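Local atomic coordinates of ribosomal protein uL16 3-hydroxylase (Escherichia coli, PDB entry 4CCL), a protein that hydroxylates a specific arginine side chain of ribosomal protein uL16, acting as a growth-regulating oxygenase that uses ferrous iron, 2-oxoglutarate and molecular oxygen. Residues T137-W142 with A191-M196; I35-L40 with I113-P118; I133-G138 with L173-I178. One frame throughout, in Å; residues are numbered along the deposited sequence. Where two conformers were deposited one is given.

Overall arrangement
The three contacts gather around one end of the JmjC domain's beta fold. Strand 195-202 lies between strands 131-135 and 108-116 in the larger sheet, so it joins interaction 1 to both others. Interactions 1 and 3 share Thr137 and Gly138; their centres are 8 Å apart, with a probable hydrogen bond between Met196 O and Gly136 N of 2.7 Å. Interaction 2, centred 10 Å from interaction 1 and 13 Å from interaction 3, lays helix 37-45 on the sheet. Ser114 and Arg140, from interactions 2 and 1, have side chains about 4 Å apart, both inferred to bind substrate, and both grip one sulfate. Arg140's side chain lies about 8 Å from that of His125, an iron ligand.

Interaction 1 of 3, residues T137-W142 with A191-M196; sequences TGRRRW and ALENAM. With SO4 (sulfate ion), chain L.
Thr137 O receives Met196 N in its carbonyl plane at 3.1 Å, while Thr137 OG1 lies alongside the CG of selenomethionine Met196. At Gly138, CA approaches Asn194 O in a CA-H...O contact; a side chain here would run into that oxygen, and with phi 86° and psi -164° a CB would also press on Thr137 O. Arg139 O accepts Leu192 N at 2.8 Å. Its side chain bends at chi3, which brings the guanidinium to the Glu193 carboxylate. Arg139 NE meets the syn lone pair of Glu193 OE1 at 2.7 Å, NH2 makes a weaker bond to OE2 within the salt bridge, and the two planes are 38° apart. Glu193 was modelled in two conformers, so this pairing holds for one of them; Arg139 NH1 also reaches Glu172. Arg140 forms an antiparallel non-hydrogen-bonded pair with Ala191 and rests its CG on Ala195 CB at 3.4 Å. Its guanidinium then presents an edge to the sulfate, NH1 donating a nearly straight hydrogen bond to sulfate O3 (2.7 Å). NH1 also binds Asn197 OD1. The Trp142 ring turns an edge to sulfate O2. Arg140, inferred to bind substrate, thus holds a sulfate probably taken from the crystallisation liquor, as would suit a pocket for an anionic group.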
loop_
_atom_site.group_PDB
_atom_site.type_symbol
_atom_site.label_atom_id
_atom_site.label_comp_id
_atom_site.label_asym_id
_atom_site.label_seq_id
_atom_site.Cartn_x
_atom_site.Cartn_y
_atom_site.Cartn_z
ATOM N N THR B 137 41.239 14.232 -9.248
ATOM C CA THR B 137 42.361 15.096 -8.891
ATOM C C THR B 137 42.555 15.130 -7.382
ATOM O O THR B 137 41.590 15.058 -6.621
ATOM C CB THR B 137 42.133 16.552 -9.343
ATOM O OG1 THR B 137 41.075 17.132 -8.569
ATOM C CG2 THR B 137 41.778 16.617 -10.816
ATOM N N GLY B 138 43.808 15.240 -6.955
ATOM C CA GLY B 138 44.126 15.318 -5.543
ATOM C C GLY B 138 44.253 13.957 -4.897
ATOM O O GLY B 138 44.408 12.949 -5.587
ATOM N N ARG B 139 44.204 13.931 -3.568
ATOM C CA ARG B 139 44.318 12.683 -2.820
ATOM C C ARG B 139 43.436 12.671 -1.578
ATOM O O ARG B 139 43.209 13.707 -0.949
ATOM C CB ARG B 139 45.773 12.421 -2.413
ATOM C CG ARG B 139 46.702 12.080 -3.567
ATOM C CD ARG B 139 48.069 11.630 -3.089
ATOM N NE ARG B 139 48.638 12.536 -2.101
ATOM C CZ ARG B 139 48.877 12.205 -0.837
ATOM N NH1 ARG B 139 48.601 10.979 -0.408
ATOM N NH2 ARG B 139 49.396 13.097 -0.003
ATOM N N ARG B 140 42.940 11.489 -1.230
ATOM C CA ARG B 140 42.172 11.311 -0.007
ATOM C C ARG B 140 42.631 10.072 0.732
ATOM O O ARG B 140 43.103 9.107 0.127
ATOM C CB ARG B 140 40.678 11.183 -0.304
ATOM C CG ARG B 140 40.114 12.302 -1.139
ATOM C CD ARG B 140 38.606 12.232 -1.215
ATOM N NE ARG B 140 37.968 12.855 -0.061
ATOM C CZ ARG B 140 36.692 12.679 0.266
ATOM N NH1 ARG B 140 35.923 11.883 -0.466
ATOM N NH2 ARG B 140 36.187 13.288 1.329
ATOM N N ARG B 141 42.498 10.113 2.049
ATOM C CA ARG B 141 42.680 8.933 2.867
ATOM C C ARG B 141 41.321 8.274 3.025
ATOM O O ARG B 141 40.372 8.904 3.500
ATOM C CB ARG B 141 43.249 9.304 4.233
ATOM C CG ARG B 141 43.460 8.120 5.161
ATOM C CD ARG B 141 43.944 8.595 6.516
ATOM N NE ARG B 141 44.169 7.496 7.449
ATOM C CZ ARG B 141 44.514 7.665 8.721
ATOM N NH1 ARG B 141 44.670 8.889 9.205
ATOM N NH2 ARG B 141 44.700 6.614 9.507
ATOM N N TRP B 142 41.235 7.021 2.596
ATOM C CA TRP B 142 40.033 6.217 2.742
ATOM C C TRP B 142 40.253 5.060 3.706
ATOM O O TRP B 142 41.289 4.379 3.676
ATOM C CB TRP B 142 39.545 5.698 1.387
ATOM C CG TRP B 142 38.651 6.664 0.686
ATOM C CD1 TRP B 142 38.981 7.481 -0.348
ATOM C CD2 TRP B 142 37.267 6.923 0.993
ATOM N NE1 TRP B 142 37.889 8.232 -0.717
ATOM C CE2 TRP B 142 36.846 7.918 0.074
ATOM C CE3 TRP B 142 36.373 6.423 1.928
ATOM C CZ2 TRP B 142 35.534 8.403 0.096
ATOM C CZ3 TRP B 142 35.078 6.915 1.936
ATOM C CH2 TRP B 142 34.673 7.898 1.022
ATOM N N ALA B 191 39.976 14.458 2.548
ATOM C CA ALA B 191 40.964 14.993 1.625
ATOM C C ALA B 191 42.301 15.276 2.302
ATOM O O ALA B 191 42.352 15.786 3.420
ATOM C CB ALA B 191 40.432 16.251 0.954
ATOM N N LEU B 192 43.379 14.915 1.615
ATOM C CA LEU B 192 44.717 15.333 2.002
ATOM C C LEU B 192 45.029 16.579 1.180
ATOM O O LEU B 192 45.218 17.664 1.735
ATOM C CB LEU B 192 45.729 14.212 1.754
ATOM C CG LEU B 192 45.445 12.928 2.542
ATOM C CD1 LEU B 192 46.603 11.945 2.434
ATOM C CD2 LEU B 192 45.142 13.247 3.998
ATOM N N GLU B 193 45.092 16.411 -0.136
ATOM C CA GLU B 193 45.133 17.561 -1.027
ATOM C C GLU B 193 43.708 17.855 -1.484
ATOM O O GLU B 193 42.777 17.149 -1.096
ATOM C CB GLU B 193 46.063 17.312 -2.217
ATOM C CG GLU B 193 47.547 17.297 -1.859
ATOM C CD GLU B 193 48.098 15.894 -1.684
ATOM O OE1 GLU B 193 48.223 15.175 -2.699
ATOM O OE2 GLU B 193 48.404 15.510 -0.535
ATOM N N ASN B 194 43.521 18.907 -2.277
ATOM C CA ASN B 194 42.196 19.245 -2.791
ATOM C C ASN B 194 41.710 18.105 -3.669
ATOM O O ASN B 194 42.385 17.718 -4.619
ATOM C CB ASN B 194 42.252 20.531 -3.616
ATOM C CG ASN B 194 41.953 21.771 -2.798
ATOM O OD1 ASN B 194 41.779 21.709 -1.582
ATOM N ND2 ASN B 194 41.893 22.916 -3.472
ATOM N N ALA B 195 40.526 17.580 -3.377
ATOM C CA ALA B 195 40.139 16.298 -3.947
ATOM C C ALA B 195 38.765 16.240 -4.610
ATOM O O ALA B 195 37.814 16.896 -4.182
ATOM C CB ALA B 195 40.252 15.222 -2.898
HETATM N N MSE B 196 38.690 15.432 -5.664
HETATM C CA MSE B 196 37.440 15.132 -6.348
HETATM C C MSE B 196 37.181 13.629 -6.309
HETATM O O MSE B 196 38.035 12.829 -6.697
HETATM C CB MSE B 196 37.492 15.624 -7.796
HETATM C CG MSE B 196 37.449 17.136 -7.931
HETATM SE SE MSE B 196 35.626 17.832 -7.909
HETATM C CE MSE B 196 35.298 17.836 -9.828
HETATM S S SO4 L . 32.364 11.207 -0.295
HETATM O O1 SO4 L . 32.806 11.117 -1.683
HETATM O O2 SO4 L . 31.490 10.081 0.022
HETATM O O3 SO4 L . 33.520 11.166 0.595
HETATM O O4 SO4 L . 31.642 12.462 -0.112
#

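Interaction 2 of 3, residues I35-L40 with I113-P118; sequences ISPDEL and ISFSVP. With SO4 (sulfate ion), chain L.
Ser114 OG donates to sulfate O1 at 2.8 Å, and Arg140 NH1 holds another oxygen of the same ion. Ser114 lies between Ile113 and Phe115, the two strand residues that meet the helix, and itself turns away from it.

On the helix side, Pro37 places CB over one face of the Phe115 ring, 4.2 Å from its centroid, a CH-pi contact offset toward the rim, and the two side chains cross at about a right angle. One turn on, Leu40 has CG anti to its backbone N (chi1 -176°), which extends the branch to the strand, where CD2 lies 3.7 Å from Ile113 CG2 and 4.0 Å from Phe115 CB. Ahead of the helix, Ile35 CG2 touches Ile113 CD1 at 3.6 Å. These contacts are wholly apolar, with no hydrogen bond between the two segments; Met196 of the adjoining strand adds to the cluster by touching both Ile35 and Phe115. The start of the helix is fixed by Ser36, whose OG accepts Glu39 N at 3.2 Å in an almost straight N-cap bond and reaches Glu39 OE2 weakly.

The strand thus has one face covered by a helix and the other lining a pocket inferred to bind substrate, as in the double-stranded beta-helix core of the JmjC and cupin oxygenases.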
loop_
_atom_site.group_PDB
_atom_site.type_symbol
_atom_site.label_atom_id
_atom_site.label_comp_id
_atom_site.label_asym_id
_atom_site.label_seq_id
_atom_site.Cartn_x
_atom_site.Cartn_y
_atom_site.Cartn_z
ATOM N N ILE B 35 34.878 16.524 -15.053
ATOM C CA ILE B 35 34.395 17.839 -14.663
ATOM C C ILE B 35 35.407 18.512 -13.729
ATOM O O ILE B 35 36.296 17.852 -13.189
ATOM C CB ILE B 35 32.991 17.729 -14.011
ATOM C CG1 ILE B 35 32.241 19.061 -14.072
ATOM C CG2 ILE B 35 33.089 17.196 -12.595
ATOM C CD1 ILE B 35 30.906 19.046 -13.356
ATOM N N SER B 36 35.273 19.823 -13.551
ATOM C CA SER B 36 36.194 20.598 -12.723
ATOM C C SER B 36 35.442 21.134 -11.507
ATOM O O SER B 36 34.218 21.255 -11.546
ATOM C CB SER B 36 36.796 21.756 -13.529
ATOM O OG SER B 36 35.992 22.921 -13.434
ATOM N N PRO B 37 36.164 21.425 -10.410
ATOM C CA PRO B 37 35.535 21.937 -9.183
ATOM C C PRO B 37 34.680 23.180 -9.429
ATOM O O PRO B 37 33.657 23.371 -8.766
ATOM C CB PRO B 37 36.737 22.297 -8.307
ATOM C CG PRO B 37 37.808 21.369 -8.750
ATOM C CD PRO B 37 37.614 21.220 -10.235
ATOM N N ASP B 38 35.105 24.006 -10.379
ATOM C CA ASP B 38 34.362 25.200 -10.765
ATOM C C ASP B 38 33.032 24.842 -11.417
ATOM O O ASP B 38 31.974 25.327 -11.002
ATOM C CB ASP B 38 35.197 26.068 -11.710
ATOM C CG ASP B 38 36.242 26.883 -10.981
ATOM O OD1 ASP B 38 36.026 27.194 -9.791
ATOM O OD2 ASP B 38 37.276 27.218 -11.595
ATOM N N GLU B 39 33.094 23.990 -12.438
ATOM C CA GLU B 39 31.898 23.536 -13.141
ATOM C C GLU B 39 30.936 22.873 -12.164
ATOM O O GLU B 39 29.716 22.992 -12.293
ATOM C CB GLU B 39 32.259 22.544 -14.252
ATOM C CG GLU B 39 33.296 23.029 -15.254
ATOM C CD GLU B 39 33.757 21.920 -16.186
ATOM O OE1 GLU B 39 32.900 21.315 -16.863
ATOM O OE2 GLU B 39 34.975 21.642 -16.229
ATOM N N LEU B 40 31.503 22.180 -11.180
ATOM C CA LEU B 40 30.721 21.510 -10.149
ATOM C C LEU B 40 30.045 22.515 -9.223
ATOM O O LEU B 40 28.902 22.316 -8.815
ATOM C CB LEU B 40 31.610 20.570 -9.331
ATOM C CG LEU B 40 30.902 19.732 -8.265
ATOM C CD1 LEU B 40 29.936 18.756 -8.914
ATOM C CD2 LEU B 40 31.905 18.991 -7.400
ATOM N N ILE B 113 29.173 13.377 -7.121
ATOM C CA ILE B 113 30.536 13.896 -7.040
ATOM C C ILE B 113 30.755 14.697 -5.763
ATOM O O ILE B 113 29.896 15.477 -5.365
ATOM C CB ILE B 113 30.866 14.800 -8.250
ATOM C CG1 ILE B 113 30.674 14.031 -9.555
ATOM C CG2 ILE B 113 32.291 15.340 -8.158
ATOM C CD1 ILE B 113 31.015 14.824 -10.794
ATOM N N SER B 114 31.905 14.509 -5.123
ATOM C CA SER B 114 32.250 15.334 -3.972
ATOM C C SER B 114 33.579 16.053 -4.178
ATOM O O SER B 114 34.556 15.452 -4.622
ATOM C CB SER B 114 32.290 14.503 -2.685
ATOM O OG SER B 114 33.410 13.633 -2.665
ATOM N N PHE B 115 33.607 17.344 -3.866
ATOM C CA PHE B 115 34.855 18.095 -3.829
ATOM C C PHE B 115 35.184 18.441 -2.389
ATOM O O PHE B 115 34.374 19.044 -1.692
ATOM C CB PHE B 115 34.769 19.377 -4.662
ATOM C CG PHE B 115 35.932 20.313 -4.456
ATOM C CD1 PHE B 115 37.169 20.042 -5.021
ATOM C CD2 PHE B 115 35.787 21.463 -3.697
ATOM C CE1 PHE B 115 38.238 20.898 -4.832
ATOM C CE2 PHE B 115 36.852 22.325 -3.506
ATOM C CZ PHE B 115 38.079 22.042 -4.074
ATOM N N SER B 116 36.375 18.061 -1.942
ATOM C CA SER B 116 36.771 18.325 -0.566
ATOM C C SER B 116 38.139 18.996 -0.442
ATOM O O SER B 116 39.114 18.572 -1.056
ATOM C CB SER B 116 36.734 17.033 0.259
ATOM O OG SER B 116 37.435 15.989 -0.396
ATOM N N VAL B 117 38.195 20.053 0.361
ATOM C CA VAL B 117 39.452 20.680 0.747
ATOM C C VAL B 117 40.022 19.833 1.887
ATOM O O VAL B 117 39.288 19.031 2.461
ATOM C CB VAL B 117 39.206 22.124 1.211
ATOM C CG1 VAL B 117 38.612 22.944 0.080
ATOM C CG2 VAL B 117 38.292 22.134 2.417
ATOM N N PRO B 118 41.324 19.985 2.208
ATOM C CA PRO B 118 41.943 19.126 3.230
ATOM C C PRO B 118 41.172 19.071 4.546
ATOM O O PRO B 118 40.768 20.103 5.078
ATOM C CB PRO B 118 43.302 19.790 3.454
ATOM C CG PRO B 118 43.632 20.387 2.145
ATOM C CD PRO B 118 42.327 20.838 1.543
HETATM S S SO4 L . 32.364 11.207 -0.295
HETATM O O1 SO4 L . 32.806 11.117 -1.683
HETATM O O2 SO4 L . 31.490 10.081 0.022
HETATM O O3 SO4 L . 33.520 11.166 0.595
HETATM O O4 SO4 L . 31.642 12.462 -0.112
#

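Interaction 3 of 3, residues I133-G138 with L173-I178; sequences IIQGTG and LEPGDI
Two backbone hydrogen bonds join Gln135 to the turn opposite: its N meets Asp177 O at 2.9 Å, and its O receives Gly176 N, also at 2.9 Å. Beside them, Ile134 and Ile178 form an antiparallel non-hydrogen-bonded pair, and Ile178 CA approaches Ile133 O in a CA-H...O contact of 3.3 Å.

Within the second segment, Glu174 to Asp177 make a type II turn, closed by Asp177 N to Glu174 O, with Gly176 supplying the positive phi (103°). Asp177 also has a salt bridge with Lys25.

Among the side chains, Ile134 CG1 and Ile178 CG1 meet at 4.2 Å, and Pro175 CB lies against Gly136 O. With CG anti to the backbone N (chi1 178°), Gln135 lays CG 3.3 Å from Leu173 O; the bend at chi2 (67°) then turns the amide aside. OE1 binds Asn197, and NE2 donates to Gly136 O from above the carbonyl plane (3.2 Å). A leucine at Gln135 would probably leave the amide of Asn197 without its acceptor and freer to turn, disturbing a neighbour that holds Arg140.

Strand 131-135 pairs antiparallel with the start of strand 178-181, which the type II Pro-Gly turn brings in from strand 167-173, as part of the double-stranded beta-helix of the JmjC domain.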
loop_
_atom_site.group_PDB
_atom_site.type_symbol
_atom_site.label_atom_id
_atom_site.label_comp_id
_atom_site.label_asym_id
_atom_site.label_seq_id
_atom_site.Cartn_x
_atom_site.Cartn_y
_atom_site.Cartn_z
ATOM N N ILE B 133 34.009 4.074 -5.492
ATOM C CA ILE B 133 34.484 5.431 -5.262
ATOM C C ILE B 133 35.771 5.697 -6.037
ATOM O O ILE B 133 36.829 5.154 -5.723
ATOM C CB ILE B 133 34.688 5.723 -3.767
ATOM C CG1 ILE B 133 33.396 5.435 -2.996
ATOM C CG2 ILE B 133 35.126 7.162 -3.568
ATOM C CD1 ILE B 133 33.540 5.514 -1.487
ATOM N N ILE B 134 35.660 6.550 -7.048
ATOM C CA ILE B 134 36.751 6.840 -7.967
ATOM C C ILE B 134 37.494 8.099 -7.549
ATOM O O ILE B 134 36.900 9.171 -7.425
ATOM C CB ILE B 134 36.216 7.050 -9.398
ATOM C CG1 ILE B 134 35.361 5.858 -9.832
ATOM C CG2 ILE B 134 37.362 7.278 -10.373
ATOM C CD1 ILE B 134 34.487 6.141 -11.039
ATOM N N GLN B 135 38.800 7.969 -7.338
ATOM C CA GLN B 135 39.626 9.121 -7.013
ATOM C C GLN B 135 39.929 9.945 -8.259
ATOM O O GLN B 135 40.424 9.421 -9.258
ATOM C CB GLN B 135 40.929 8.687 -6.339
ATOM C CG GLN B 135 41.866 9.844 -6.001
ATOM C CD GLN B 135 41.307 10.761 -4.930
ATOM O OE1 GLN B 135 40.803 10.302 -3.906
ATOM N NE2 GLN B 135 41.385 12.066 -5.167
ATOM N N GLY B 136 39.615 11.233 -8.185
ATOM C CA GLY B 136 39.927 12.194 -9.229
ATOM C C GLY B 136 41.185 12.960 -8.865
ATOM O O GLY B 136 42.101 12.399 -8.263
ATOM N N THR B 137 41.239 14.232 -9.248
ATOM C CA THR B 137 42.361 15.096 -8.891
ATOM C C THR B 137 42.555 15.130 -7.382
ATOM O O THR B 137 41.590 15.058 -6.621
ATOM C CB THR B 137 42.133 16.552 -9.343
ATOM O OG1 THR B 137 41.075 17.132 -8.569
ATOM C CG2 THR B 137 41.778 16.617 -10.816
ATOM N N GLY B 138 43.808 15.240 -6.955
ATOM C CA GLY B 138 44.126 15.318 -5.543
ATOM C C GLY B 138 44.253 13.957 -4.897
ATOM O O GLY B 138 44.408 12.949 -5.587
ATOM N N LEU B 173 44.381 7.304 -1.771
ATOM C CA LEU B 173 43.997 7.016 -3.150
ATOM C C LEU B 173 44.568 8.016 -4.150
ATOM O O LEU B 173 44.389 9.227 -4.014
ATOM C CB LEU B 173 42.473 6.926 -3.280
ATOM C CG LEU B 173 41.843 5.533 -3.157
ATOM C CD1 LEU B 173 42.434 4.746 -2.000
ATOM C CD2 LEU B 173 40.332 5.635 -3.005
ATOM N N GLU B 174 45.269 7.494 -5.147
ATOM C CA GLU B 174 45.807 8.310 -6.224
ATOM C C GLU B 174 44.734 8.416 -7.305
ATOM O O GLU B 174 43.838 7.575 -7.362
ATOM C CB GLU B 174 47.078 7.662 -6.779
ATOM C CG GLU B 174 48.029 7.111 -5.713
ATOM C CD GLU B 174 48.828 8.190 -4.998
ATOM O OE1 GLU B 174 48.554 9.388 -5.217
ATOM O OE2 GLU B 174 49.740 7.839 -4.218
ATOM N N PRO B 175 44.801 9.461 -8.151
ATOM C CA PRO B 175 43.829 9.584 -9.244
ATOM C C PRO B 175 43.787 8.340 -10.129
ATOM O O PRO B 175 44.832 7.854 -10.562
ATOM C CB PRO B 175 44.344 10.791 -10.044
ATOM C CG PRO B 175 45.743 11.044 -9.546
ATOM C CD PRO B 175 45.734 10.599 -8.120
ATOM N N GLY B 176 42.584 7.838 -10.388
ATOM C CA GLY B 176 42.406 6.620 -11.157
ATOM C C GLY B 176 42.077 5.416 -10.293
ATOM O O GLY B 176 41.564 4.411 -10.788
ATOM N N ASP B 177 42.372 5.517 -8.999
ATOM C CA ASP B 177 42.076 4.439 -8.062
ATOM C C ASP B 177 40.582 4.351 -7.769
ATOM O O ASP B 177 39.869 5.357 -7.782
ATOM C CB ASP B 177 42.852 4.621 -6.757
ATOM C CG ASP B 177 44.353 4.588 -6.960
ATOM O OD1 ASP B 177 44.818 3.950 -7.929
ATOM O OD2 ASP B 177 45.069 5.200 -6.143
ATOM N N ILE B 178 40.116 3.134 -7.509
ATOM C CA ILE B 178 38.715 2.898 -7.187
ATOM C C ILE B 178 38.600 2.078 -5.913
ATOM O O ILE B 178 39.325 1.101 -5.726
ATOM C CB ILE B 178 38.002 2.136 -8.314
ATOM C CG1 ILE B 178 38.278 2.800 -9.660
ATOM C CG2 ILE B 178 36.504 2.068 -8.051
ATOM C CD1 ILE B 178 37.788 2.003 -10.828
#